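Local coordinates for protein N-acetyltransferase (Staphylococcus aureus subsp. aureus, PDB 4LUA) that probably transfers an acetyl group from acetyl-coenzyme A to an amine of an unspecified substrate, as a member of the GNAT family, at residues K19-T24 with F90-D95; L66-A71 with K96-E101; F29-H34 with I148-T153; T120-N125 with V131-L136. All coordinates share one frame; numbering follows the deposited sequence. Where two conformers were deposited one is given.

Contact 1: residues K19-T24 with F90-D95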
# COMPACT_ATOMS: atom_id res chain seq x y z
N LYS A 19 13.89 -4.92 0.07
CA LYS A 19 13.64 -6.33 0.23
C LYS A 19 13.83 -6.65 1.71
O LYS A 19 13.07 -7.48 2.27
CB LYS A 19 14.62 -7.14 -0.65
CG LYS A 19 14.45 -8.64 -0.54
CD LYS A 19 15.36 -9.37 -1.54
CE LYS A 19 15.51 -10.79 -1.11
NZ LYS A 19 16.42 -11.56 -2.01
N ARG A 20 14.72 -5.91 2.38
CA ARG A 20 14.92 -6.19 3.79
C ARG A 20 13.67 -5.79 4.56
O ARG A 20 13.25 -6.50 5.50
CB ARG A 20 16.12 -5.41 4.31
CG ARG A 20 16.43 -5.56 5.79
CD ARG A 20 17.66 -4.69 6.13
NE ARG A 20 18.72 -4.84 5.13
CZ ARG A 20 19.24 -3.85 4.39
NH1 ARG A 20 18.80 -2.59 4.55
NH2 ARG A 20 20.20 -4.10 3.49
N LEU A 21 13.07 -4.67 4.17
CA LEU A 21 11.90 -4.24 4.95
C LEU A 21 10.74 -5.22 4.78
O LEU A 21 10.07 -5.66 5.77
CB LEU A 21 11.41 -2.87 4.46
CG LEU A 21 10.06 -2.40 5.02
CD1 LEU A 21 10.26 -1.96 6.48
CD2 LEU A 21 9.53 -1.24 4.13
N VAL A 22 10.43 -5.52 3.52
CA VAL A 22 9.23 -6.32 3.29
C VAL A 22 9.36 -7.74 3.81
O VAL A 22 8.36 -8.31 4.30
CB VAL A 22 8.69 -6.29 1.84
CG1 VAL A 22 8.42 -4.78 1.37
CG2 VAL A 22 9.64 -7.01 0.90
N SER A 23 10.57 -8.30 3.77
CA SER A 23 10.74 -9.63 4.33
C SER A 23 10.71 -9.57 5.86
O SER A 23 10.28 -10.53 6.49
CB SER A 23 12.01 -10.31 3.81
OG SER A 23 13.15 -9.54 4.11
N THR A 24 11.10 -8.44 6.46
CA THR A 24 11.15 -8.39 7.92
C THR A 24 9.76 -8.09 8.51
O THR A 24 9.28 -8.71 9.47
CB THR A 24 12.17 -7.35 8.40
OG1 THR A 24 13.48 -7.78 7.99
CG2 THR A 24 12.14 -7.28 9.92
N PHE A 90 3.68 -2.04 3.45
CA PHE A 90 4.28 -2.72 4.61
C PHE A 90 4.79 -1.66 5.55
O PHE A 90 5.55 -0.77 5.13
CB PHE A 90 5.47 -3.61 4.14
CG PHE A 90 5.04 -4.74 3.25
CD1 PHE A 90 4.72 -5.98 3.77
CD2 PHE A 90 4.97 -4.55 1.88
CE1 PHE A 90 4.31 -7.06 2.94
CE2 PHE A 90 4.56 -5.60 1.04
CZ PHE A 90 4.24 -6.85 1.56
N VAL A 91 4.37 -1.73 6.81
CA VAL A 91 4.69 -0.66 7.76
C VAL A 91 5.26 -1.30 9.02
O VAL A 91 4.60 -2.19 9.58
CB VAL A 91 3.40 0.06 8.20
CG1 VAL A 91 3.76 1.25 9.09
CG2 VAL A 91 2.56 0.43 7.01
N THR A 92 6.46 -0.90 9.46
CA THR A 92 7.03 -1.44 10.70
C THR A 92 6.02 -1.26 11.84
O THR A 92 5.48 -0.18 12.01
CB THR A 92 8.37 -0.78 11.01
OG1 THR A 92 9.27 -1.10 9.93
CG2 THR A 92 8.95 -1.39 12.32
N ASN A 93 5.78 -2.35 12.58
CA ASN A 93 4.84 -2.36 13.73
C ASN A 93 3.40 -1.99 13.35
O ASN A 93 2.61 -1.67 14.26
CB ASN A 93 5.30 -1.38 14.83
CG ASN A 93 6.70 -1.67 15.37
OD1 ASN A 93 7.10 -2.82 15.49
ND2 ASN A 93 7.45 -0.60 15.72
N ASN A 94 3.03 -2.02 12.07
CA ASN A 94 1.71 -1.51 11.62
C ASN A 94 1.37 -0.16 12.21
O ASN A 94 0.20 0.14 12.58
CB ASN A 94 0.57 -2.48 11.96
CG ASN A 94 0.31 -3.50 10.85
OD1 ASN A 94 0.73 -3.33 9.71
ND2 ASN A 94 -0.47 -4.53 11.18
N ASP A 95 2.40 0.68 12.35
CA ASP A 95 2.23 1.95 12.99
C ASP A 95 1.31 2.86 12.19
O ASP A 95 1.62 3.27 11.04
CB ASP A 95 3.62 2.59 13.18
CG ASP A 95 3.57 3.87 14.00
OD1 ASP A 95 2.83 4.82 13.68
OD2 ASP A 95 4.33 4.00 15.00
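V22 lays its side chain over one face of the F90 ring, and L21 reaches the strand end beside it. This joins helix 15-25 to strand 83-91 in the GNAT fold, where the helix lies against one face of the N-terminal antiparallel sheet. V22 can be followed outward from CB. V22 CB sits 4.1 Å from the centroid of the F90 ring and 10° off the ring normal. It makes a CH-pi contact over the ring. V22 CG1 is anti to the carbonyl carbon (chi1 -56°), which places it above one ortho carbon of the ring. There V22 CG1 lies 3.5 Å from F90 CD2. The same methyl, V22 CG1, is 3.9 Å from F90 CG, so it covers that side of the ring as well.

L21 adds two methyls one residue earlier. L21 CD1 comes 3.7 Å from T92 OG1, and L21 CD2 lies 4.1 Å from F90 O. The T92 hydroxyl is bonded to I67 O on the neighbouring strand; the leucine methyl packs against its oxygen. M39 also touches both V22 and F90. On the outer face of the helix, S23 OG returns to K19 O at 2.8 Å. S23 N and S23 OG reach that oxygen from opposite faces of its carbonyl plane.

Contact 2: residues L66-A71 with K96-E101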
# COMPACT_ATOMS: atom_id res chain seq x y z
N LEU A 66 14.72 2.49 6.38
CA LEU A 66 13.43 2.41 5.70
C LEU A 66 12.45 1.72 6.63
O LEU A 66 12.64 0.54 7.05
CB LEU A 66 13.62 1.58 4.40
CG LEU A 66 12.36 1.30 3.63
CD1 LEU A 66 11.69 2.60 3.12
CD2 LEU A 66 12.74 0.37 2.45
N ILE A 67 11.39 2.45 7.01
CA ILE A 67 10.45 1.89 8.00
C ILE A 67 9.07 1.58 7.48
O ILE A 67 8.29 0.92 8.17
CB ILE A 67 10.36 2.79 9.26
CG1 ILE A 67 9.74 4.15 8.95
CG2 ILE A 67 11.79 2.92 9.86
CD1 ILE A 67 9.42 4.92 10.26
N ALA A 68 8.75 2.05 6.28
CA ALA A 68 7.42 1.78 5.72
C ALA A 68 7.45 2.02 4.23
O ALA A 68 8.30 2.78 3.72
CB ALA A 68 6.32 2.70 6.36
N THR A 69 6.52 1.36 3.52
CA THR A 69 6.43 1.58 2.08
C THR A 69 4.99 1.39 1.61
O THR A 69 4.22 0.67 2.27
CB THR A 69 7.35 0.58 1.30
OG1 THR A 69 7.37 0.92 -0.10
CG2 THR A 69 7.00 -0.93 1.48
N ALA A 70 4.66 2.04 0.48
CA ALA A 70 3.45 1.66 -0.27
C ALA A 70 3.71 2.04 -1.71
O ALA A 70 4.55 2.90 -1.98
CB ALA A 70 2.19 2.37 0.32
N ALA A 71 2.98 1.39 -2.63
CA ALA A 71 3.11 1.63 -4.07
C ALA A 71 1.74 2.08 -4.64
O ALA A 71 0.66 1.71 -4.15
CB ALA A 71 3.59 0.35 -4.71
N LYS A 96 0.17 3.18 12.80
CA LYS A 96 -0.82 3.96 12.05
C LYS A 96 -0.51 5.43 11.96
O LYS A 96 -1.04 6.09 11.07
CB LYS A 96 -2.18 3.77 12.69
CG LYS A 96 -2.72 2.39 12.41
CD LYS A 96 -4.05 2.23 13.15
CE LYS A 96 -4.05 0.92 13.83
NZ LYS A 96 -5.40 0.56 14.30
N SER A 97 0.29 5.97 12.88
CA SER A 97 0.72 7.36 12.74
C SER A 97 1.59 7.51 11.49
O SER A 97 1.38 8.40 10.61
CB SER A 97 1.52 7.80 13.96
OG SER A 97 1.61 9.22 13.94
N ILE A 98 2.55 6.59 11.37
CA ILE A 98 3.42 6.57 10.20
C ILE A 98 2.60 6.30 8.93
O ILE A 98 2.74 6.99 7.90
CB ILE A 98 4.51 5.43 10.31
CG1 ILE A 98 5.41 5.62 11.53
CG2 ILE A 98 5.38 5.34 9.02
CD1 ILE A 98 6.12 6.82 11.46
N ASN A 99 1.73 5.28 8.97
CA ASN A 99 1.01 4.96 7.76
C ASN A 99 0.04 6.06 7.38
O ASN A 99 -0.22 6.25 6.18
CB ASN A 99 0.28 3.58 7.85
CG ASN A 99 0.19 2.89 6.49
OD1 ASN A 99 1.11 3.04 5.67
ND2 ASN A 99 -0.89 2.13 6.27
N SER A 100 -0.54 6.77 8.35
CA SER A 100 -1.48 7.86 8.00
C SER A 100 -0.69 8.94 7.29
O SER A 100 -1.24 9.53 6.32
CB SER A 100 -2.15 8.47 9.25
OG SER A 100 -3.13 7.55 9.74
N GLU A 101 0.54 9.22 7.75
CA GLU A 101 1.35 10.23 7.04
C GLU A 101 1.63 9.75 5.61
O GLU A 101 1.50 10.51 4.62
CB GLU A 101 2.66 10.52 7.78
CG GLU A 101 2.54 11.56 8.86
CD GLU A 101 3.88 11.79 9.57
OE1 GLU A 101 4.94 11.66 8.90
OE2 GLU A 101 3.86 12.08 10.79
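I98 meets I67 and A68 through methyl groups, with no flat group between them. The N99 amide stands beside the contact. Its ND2 is bonded to N89 OD1, and the amide is flanked by V91, F29 and F132. The contact seats helix 96-112 on strand 65-75 of the N-terminal sheet of the GNAT fold. The helix follows strand 83-91 in the chain and packs on the sheet face away from helix 15-25. In its first turn, K96 O accepts from S100 N at 2.8 Å, and S100 OG also bonds to K96 O, at 2.9 Å.

I67 and A68 are consecutive, yet both point toward the helix. The psi of I67 is -12°, and both residues bond through the backbone to C60, as in a classic beta bulge. The bulge thus offers I98 two neighbours in a row. I5 touches both isoleucines.

I98 forks to meet those two neighbours. With chi1 at -60°, CG2 is anti to the backbone N and CG1 is anti to the carbonyl carbon, so the two branches part. I98 CG2 rests 3.9 Å from A68 CB. The other branch runs on through CG1 to its terminal methyl. The two isoleucine chains cross at about a right angle, and I98 CD1 meets I67 CD1 at 4.0 Å.

Contact 3: residues F29-H34 with I148-T153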
# COMPACT_ATOMS: atom_id res chain seq x y z
N PHE A 29 -0.23 -4.35 5.35
CA PHE A 29 -1.18 -3.66 6.26
C PHE A 29 -2.67 -3.96 5.99
O PHE A 29 -3.46 -3.93 6.96
CB PHE A 29 -0.92 -2.14 6.06
CG PHE A 29 -1.74 -1.26 6.98
CD1 PHE A 29 -1.27 -0.98 8.25
CD2 PHE A 29 -2.93 -0.71 6.53
CE1 PHE A 29 -2.04 -0.11 9.12
CE2 PHE A 29 -3.68 0.12 7.39
CZ PHE A 29 -3.22 0.40 8.64
N THR A 30 -3.03 -4.24 4.75
CA THR A 30 -4.44 -4.53 4.43
C THR A 30 -4.73 -5.99 4.30
O THR A 30 -5.88 -6.34 3.99
CB THR A 30 -4.85 -3.88 3.07
OG1 THR A 30 -4.09 -4.40 1.96
CG2 THR A 30 -4.58 -2.36 3.15
N GLN A 31 -3.75 -6.87 4.53
CA GLN A 31 -3.99 -8.31 4.38
C GLN A 31 -4.06 -8.98 5.75
O GLN A 31 -4.50 -8.36 6.72
CB GLN A 31 -2.94 -8.94 3.46
CG GLN A 31 -3.01 -8.25 2.11
CD GLN A 31 -1.98 -8.73 1.09
OE1 GLN A 31 -1.06 -9.54 1.36
NE2 GLN A 31 -2.13 -8.18 -0.12
N ASP A 32 -3.70 -10.26 5.85
CA ASP A 32 -3.92 -10.95 7.10
C ASP A 32 -2.64 -11.06 7.94
O ASP A 32 -1.52 -11.04 7.42
CB ASP A 32 -4.46 -12.36 6.76
CG ASP A 32 -4.72 -13.22 7.98
OD1 ASP A 32 -5.76 -12.96 8.66
OD2 ASP A 32 -3.93 -14.19 8.27
N SER A 33 -2.81 -11.17 9.25
CA SER A 33 -1.70 -11.26 10.19
C SER A 33 -0.81 -12.47 9.99
O SER A 33 0.40 -12.44 10.30
CB SER A 33 -2.27 -11.24 11.62
OG SER A 33 -3.00 -12.40 11.93
N HIS A 34 -1.39 -13.54 9.46
CA HIS A 34 -0.56 -14.69 9.13
C HIS A 34 -0.38 -14.87 7.61
O HIS A 34 0.70 -15.27 7.16
CB HIS A 34 -1.15 -15.94 9.70
CG HIS A 34 -0.31 -17.15 9.40
ND1 HIS A 34 -0.75 -18.16 8.58
CD2 HIS A 34 0.95 -17.50 9.77
CE1 HIS A 34 0.18 -19.09 8.48
NE2 HIS A 34 1.23 -18.71 9.18
N ILE A 148 -8.61 -12.18 -3.56
CA ILE A 148 -7.16 -12.32 -3.62
C ILE A 148 -6.77 -13.73 -3.21
O ILE A 148 -7.43 -14.32 -2.36
CB ILE A 148 -6.47 -11.26 -2.72
CG1 ILE A 148 -4.96 -11.35 -2.84
CG2 ILE A 148 -6.79 -11.48 -1.24
CD1 ILE A 148 -4.24 -10.08 -2.20
N LYS A 149 -5.73 -14.28 -3.82
CA LYS A 149 -5.24 -15.59 -3.38
C LYS A 149 -3.85 -15.42 -2.80
O LYS A 149 -2.92 -14.96 -3.49
CB LYS A 149 -5.16 -16.55 -4.58
CG LYS A 149 -4.86 -17.98 -4.21
CD LYS A 149 -4.91 -18.88 -5.46
CE LYS A 149 -4.77 -20.33 -5.09
NZ LYS A 149 -4.51 -21.18 -6.28
N ILE A 150 -3.68 -15.80 -1.53
CA ILE A 150 -2.40 -15.64 -0.85
C ILE A 150 -1.87 -17.02 -0.58
O ILE A 150 -2.37 -17.74 0.28
CB ILE A 150 -2.57 -14.83 0.45
CG1 ILE A 150 -3.09 -13.42 0.11
CG2 ILE A 150 -1.24 -14.76 1.24
CD1 ILE A 150 -3.67 -12.60 1.34
N GLY A 151 -0.86 -17.40 -1.37
CA GLY A 151 -0.34 -18.75 -1.33
C GLY A 151 -1.42 -19.62 -1.92
O GLY A 151 -1.80 -19.41 -3.06
N ASN A 152 -1.94 -20.56 -1.12
CA ASN A 152 -3.05 -21.37 -1.55
C ASN A 152 -4.34 -21.02 -0.79
O ASN A 152 -5.22 -21.87 -0.63
CB ASN A 152 -2.73 -22.86 -1.35
CG ASN A 152 -3.68 -23.76 -2.11
OD1 ASN A 152 -4.33 -23.31 -3.07
ND2 ASN A 152 -3.80 -25.02 -1.67
N THR A 153 -4.45 -19.81 -0.29
CA THR A 153 -5.56 -19.44 0.58
C THR A 153 -6.26 -18.19 0.01
O THR A 153 -5.63 -17.10 -0.08
CB THR A 153 -5.04 -19.10 2.02
OG1 THR A 153 -4.34 -20.25 2.58
CG2 THR A 153 -6.22 -18.68 2.95
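Q31 presses its terminal amide against two isoleucine methyls. Q31 NE2 lies 3.5 Å from I148 CD1. Q31 OE1 lies 4.0 Å from I150 CD1. These are packing contacts, and the amide finds its polar partners elsewhere: its oxygen accepts from the backbone N of Q37. The glutamine chain is extended beyond CG (chi2 177°), which carries the amide out from the loop to the strand. It crosses I148 at about a right angle.

The contact links the loop between helices 15-25 and 41-48 to the hairpin of strands 139-150 and 153-163. In GNAT relatives these two parts often border the acceptor-substrate cleft.

Further out, the Q31 carbonyl oxygen accepts from N126 ND2. D32 makes an Asx turn, with H34 N bonded to D32 OD2 at 2.9 Å from above the carboxylate plane; the same oxygen also accepts from Y35 N. On the strand side, I150 to T153 form a type II' turn, with G151 at positive phi. I150 N is bonded to T153 O at 2.8 Å, and T153 N returns to I150 O at 3.0 Å.

Contact 4: residues T120-N125 with V131-L136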
# COMPACT_ATOMS: atom_id res chain seq x y z
N THR A 120 -8.29 1.06 -2.84
CA THR A 120 -7.50 0.16 -2.01
C THR A 120 -8.39 -1.05 -1.70
O THR A 120 -9.63 -0.96 -1.64
CB THR A 120 -7.05 0.90 -0.67
OG1 THR A 120 -6.00 0.14 -0.05
CG2 THR A 120 -8.23 1.11 0.33
N SER A 121 -7.76 -2.22 -1.51
CA SER A 121 -8.47 -3.45 -1.19
C SER A 121 -8.02 -3.93 0.20
O SER A 121 -6.85 -3.77 0.56
CB SER A 121 -8.22 -4.59 -2.24
OG SER A 121 -6.79 -4.74 -2.34
N ILE A 122 -8.99 -4.45 0.97
CA ILE A 122 -8.67 -4.81 2.39
C ILE A 122 -9.30 -6.16 2.64
O ILE A 122 -10.51 -6.39 2.38
CB ILE A 122 -9.27 -3.76 3.36
CG1 ILE A 122 -8.76 -2.35 3.00
CG2 ILE A 122 -8.88 -4.10 4.84
CD1 ILE A 122 -9.37 -1.25 3.92
N VAL A 123 -8.53 -7.11 3.20
CA VAL A 123 -9.15 -8.39 3.51
C VAL A 123 -10.33 -8.21 4.46
O VAL A 123 -10.32 -7.34 5.37
CB VAL A 123 -8.10 -9.33 4.13
CG1 VAL A 123 -8.75 -10.54 4.79
CG2 VAL A 123 -7.09 -9.75 3.01
N SER A 124 -11.36 -8.99 4.24
CA SER A 124 -12.65 -8.62 4.81
C SER A 124 -12.81 -8.53 6.31
O SER A 124 -13.70 -7.80 6.76
CB SER A 124 -13.76 -9.45 4.19
OG SER A 124 -13.63 -10.77 4.63
N ASN A 125 -11.99 -9.25 7.09
CA ASN A 125 -12.17 -9.11 8.54
C ASN A 125 -11.10 -8.19 9.13
O ASN A 125 -11.06 -8.04 10.36
CB ASN A 125 -12.11 -10.49 9.18
CG ASN A 125 -10.79 -11.19 8.90
OD1 ASN A 125 -10.07 -10.88 7.92
ND2 ASN A 125 -10.46 -12.18 9.75
N VAL A 131 -11.07 0.79 9.22
CA VAL A 131 -11.29 2.02 9.99
C VAL A 131 -10.20 3.07 9.75
O VAL A 131 -10.49 4.27 9.66
CB VAL A 131 -11.41 1.67 11.50
CG1 VAL A 131 -11.28 2.94 12.37
CG2 VAL A 131 -12.76 0.98 11.72
N PHE A 132 -8.95 2.60 9.60
CA PHE A 132 -7.84 3.49 9.30
C PHE A 132 -8.13 4.23 7.97
O PHE A 132 -8.00 5.47 7.89
CB PHE A 132 -6.57 2.63 9.22
CG PHE A 132 -5.43 3.31 8.53
CD1 PHE A 132 -5.26 3.19 7.12
CD2 PHE A 132 -4.48 4.02 9.27
CE1 PHE A 132 -4.15 3.85 6.50
CE2 PHE A 132 -3.36 4.60 8.63
CZ PHE A 132 -3.25 4.55 7.26
N TYR A 133 -8.55 3.48 6.95
CA TYR A 133 -8.80 4.14 5.67
C TYR A 133 -10.02 5.00 5.67
O TYR A 133 -10.05 6.07 5.03
CB TYR A 133 -8.95 3.07 4.56
CG TYR A 133 -7.63 2.80 3.87
CD1 TYR A 133 -7.19 3.69 2.91
CD2 TYR A 133 -6.88 1.64 4.12
CE1 TYR A 133 -6.00 3.48 2.22
CE2 TYR A 133 -5.69 1.43 3.42
CZ TYR A 133 -5.31 2.36 2.47
OH TYR A 133 -4.16 2.13 1.74
N SER A 134 -11.06 4.60 6.41
CA SER A 134 -12.26 5.44 6.52
C SER A 134 -11.90 6.78 7.17
O SER A 134 -12.42 7.85 6.78
CB SER A 134 -13.34 4.72 7.37
OG SER A 134 -14.46 5.56 7.53
N ALA A 135 -10.99 6.73 8.14
CA ALA A 135 -10.64 7.96 8.83
C ALA A 135 -9.89 8.93 7.90
O ALA A 135 -9.86 10.15 8.14
CB ALA A 135 -9.75 7.62 10.06
N LEU A 136 -9.25 8.38 6.87
CA LEU A 136 -8.57 9.23 5.87
C LEU A 136 -9.48 9.66 4.74
O LEU A 136 -9.03 10.37 3.82
CB LEU A 136 -7.41 8.41 5.25
CG LEU A 136 -6.32 8.17 6.31
CD1 LEU A 136 -5.34 7.12 5.74
CD2 LEU A 136 -5.58 9.44 6.68
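The end of strand 117-123 passes beside the end of helix 127-135, with the CA atoms of T120 and Y133 8.7 Å apart at their nearest. This is the first half of a beta-alpha-beta crossover in the C-terminal part of the GNAT fold. The crossover is completed by strand 139-150, which runs parallel to 117-123 with strand 153-163 between them.

The Y133 ring is held between two groups. T120 CG2 stands over one face, 3.6 Å from the centroid of the Y133 ring and 7° off the ring normal, a close CH-pi contact. F132 CE1 lies over the opposite face, 4.2 Å above the plane of the Y133 ring. F138 meets the tyrosine ring edge-to-face.

The T120 and Y133 side chains approach from opposite directions, and both branches of T120 are used. Its OG1 is anti to the backbone N (chi1 -165°). This sets the hydroxyl near Y133 OH, while CG2 stays over the ring centre. T120 OG1 is 3.2 Å from Y133 OH, a weak hydrogen bond. All three touching residues are buried.

I122, two residues along the strand, points to the same side. Its CG1 is anti to the carbonyl carbon (chi1 -56°), and its tip approaches the ring obliquely. The helix also touches helix 96-112: I103 packs on Y133, and F132 lies on N99 and S100. At the tip of I122, CD1 stops 3.8 Å from Y133 CD2.

In the fold
Contacts 1 and 2 share the N-terminal sheet and have centres about 9 Å apart. They join at neighbouring strands 65-75 and 83-91, where F90 O is 2.8 Å from T69 N. Contacts 3 and 4 reach the C-terminal sheet, and their centres are about 15 Å apart. Along the chain contacts 1 and 2 alternate, and contact 4 lies within the span of contact 3. F29 packs edge-to-face on F132. F29 is backbone-bonded to N89 of strand 83-91, and T30 to V123 of strand 117-123. These bonds tie the loop to both sheets. The two strands probably correspond to the pair that splays apart in GNAT relatives, where acetyl-coenzyme A binds.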